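Local coordinates for protein octaprenyl-diphosphate synthase (Roseobacter denitrificans, PDB 4JXN) that probably catalyses the magnesium-dependent condensation of farnesyl diphosphate with five isopentenyl diphosphates, giving the octaprenyl diphosphate that supplies the side chain of isoprenoid quinones, at residues A[210-215]-A[304-309]. Numbering follows the deposited sequence.
Sequences GDALGI and ARAKAA
Arg305 reaches across from helix 291-309 and lays its guanidinium over the methyl of Ala212, whose CB stands 3.1 Å off the plane, displaced toward the rim between NE and NH1. Arg305 NH1 gives a hydrogen bond to Asp211 OD2 (3.0 Å), the core of a salt bridge. The bond is fairly straight, 162° at the hydrogen, and leaves within the guanidinium plane, yet it meets OD2 from above the carboxylate plane, with the two flat groups steeply inclined to each other. At the same edge the CD1 methyl of Ile215 packs 3.8 Å from Arg305 NH1. The arginine chain leaves its helix with CG anti to the backbone N (chi1 -172°) and bends at chi3, which carries the guanidinium alongside helix 200-224. Next to this polar seam the backbones come close: Ala212 CA and Ala306 CA are 5.1 Å apart, their CB methyls meet at 4.0 Å, and Ala306 CB also rests against the base of the Leu213 side chain. Two long helices of the all-helical prenyl synthase fold thus run nearly antiparallel, their local axes 7.9 Å apart at an angle of 163°, a close approach consistent with the small alanines facing each other here. Further out, Gln302 OE1 is hydrogen-bonded to Arg305 NH1 and Glu208 forms a salt bridge with NH2, so both terminal nitrogens are tethered. An alanine in place of Arg305 would remove the guanidinium and would probably leave Asp211 OD2 and Glu208 without this charged mate and the Ala212 methyl without the group that packs on it. Asp211 is held in turn from helix 170-196, where Arg178 NE pairs with its OD1, while Leu213 turns to Phe185 and to Leu325 and Val329 of helix 317-330.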
loop_
_atom_site.group_PDB
_atom_site.type_symbol
_atom_site.label_atom_id
_atom_site.label_comp_id
_atom_site.label_asym_id
_atom_site.label_seq_id
_atom_site.Cartn_x
_atom_site.Cartn_y
_atom_site.Cartn_z
ATOM N N GLY A 210 15.765 18.161 3.498
ATOM C CA GLY A 210 15.513 16.738 3.517
ATOM C C GLY A 210 15.808 16.077 2.180
ATOM O O GLY A 210 16.271 14.948 2.127
ATOM N N ASP A 211 15.539 16.780 1.090
ATOM C CA ASP A 211 15.815 16.243 -0.235
ATOM C C ASP A 211 17.322 16.085 -0.413
ATOM O O ASP A 211 17.817 15.001 -0.737
ATOM C CB ASP A 211 15.209 17.145 -1.321
ATOM C CG ASP A 211 15.581 16.707 -2.735
ATOM O OD1 ASP A 211 15.136 15.630 -3.198
ATOM O OD2 ASP A 211 16.316 17.462 -3.399
ATOM N N ALA A 212 18.061 17.156 -0.155
ATOM C CA ALA A 212 19.507 17.103 -0.333
ATOM C C ALA A 212 20.132 16.094 0.613
ATOM O O ALA A 212 21.034 15.371 0.215
ATOM C CB ALA A 212 20.125 18.465 -0.139
ATOM N N LEU A 213 19.648 16.046 1.855
ATOM C CA LEU A 213 20.163 15.094 2.842
ATOM C C LEU A 213 19.902 13.651 2.429
ATOM O O LEU A 213 20.717 12.778 2.709
ATOM C CB LEU A 213 19.541 15.325 4.225
ATOM C CG LEU A 213 20.099 14.514 5.409
ATOM C CD1 LEU A 213 21.496 14.994 5.792
ATOM C CD2 LEU A 213 19.165 14.562 6.613
ATOM N N GLY A 214 18.757 13.403 1.803
ATOM C CA GLY A 214 18.392 12.055 1.378
ATOM C C GLY A 214 19.248 11.595 0.215
ATOM O O GLY A 214 19.676 10.430 0.156
ATOM N N ILE A 215 19.499 12.525 -0.710
ATOM C CA ILE A 215 20.363 12.267 -1.853
ATOM C C ILE A 215 21.775 11.955 -1.367
ATOM O O ILE A 215 22.376 10.970 -1.803
ATOM C CB ILE A 215 20.358 13.438 -2.871
ATOM C CG1 ILE A 215 18.960 13.623 -3.477
ATOM C CG2 ILE A 215 21.326 13.156 -4.014
ATOM C CD1 ILE A 215 18.757 14.946 -4.197
ATOM N N ALA A 304 26.390 19.827 1.636
ATOM C CA ALA A 304 26.573 21.269 1.860
ATOM C C ALA A 304 25.303 22.017 1.472
ATOM O O ALA A 304 24.933 23.002 2.112
ATOM C CB ALA A 304 27.763 21.789 1.079
ATOM N N ARG A 305 24.641 21.527 0.426
ATOM C CA ARG A 305 23.366 22.071 -0.025
ATOM C C ARG A 305 22.304 21.956 1.054
ATOM O O ARG A 305 21.533 22.889 1.264
ATOM C CB ARG A 305 22.893 21.368 -1.295
ATOM C CG ARG A 305 21.676 22.008 -1.942
ATOM C CD ARG A 305 21.381 21.449 -3.315
ATOM N NE ARG A 305 20.788 20.111 -3.291
ATOM C CZ ARG A 305 19.482 19.844 -3.216
ATOM N NH1 ARG A 305 19.080 18.581 -3.213
ATOM N NH2 ARG A 305 18.571 20.812 -3.134
ATOM N N ALA A 306 22.273 20.818 1.738
ATOM C CA ALA A 306 21.347 20.628 2.848
ATOM C C ALA A 306 21.550 21.731 3.874
ATOM O O ALA A 306 20.607 22.436 4.239
ATOM C CB ALA A 306 21.545 19.269 3.497
ATOM N N LYS A 307 22.782 21.909 4.325
ATOM C CA LYS A 307 23.068 22.892 5.356
ATOM C C LYS A 307 22.745 24.310 4.920
ATOM O O LYS A 307 22.212 25.090 5.691
ATOM C CB LYS A 307 24.529 22.812 5.781
ATOM C CG LYS A 307 25.022 21.406 6.031
ATOM C CD LYS A 307 26.528 21.346 5.926
ATOM C CE LYS A 307 27.177 21.861 7.189
ATOM N NZ LYS A 307 28.658 21.811 7.096
ATOM N N ALA A 308 23.073 24.647 3.685
ATOM C CA ALA A 308 22.753 25.975 3.166
ATOM C C ALA A 308 21.255 26.218 3.128
ATOM O O ALA A 308 20.805 27.330 3.340
ATOM C CB ALA A 308 23.339 26.173 1.779
ATOM N N ALA A 309 20.483 25.175 2.857
ATOM C CA ALA A 309 19.031 25.312 2.794
ATOM C C ALA A 309 18.418 25.739 4.141
ATOM O O ALA A 309 17.304 26.256 4.176
ATOM C CB ALA A 309 18.396 24.014 2.312
#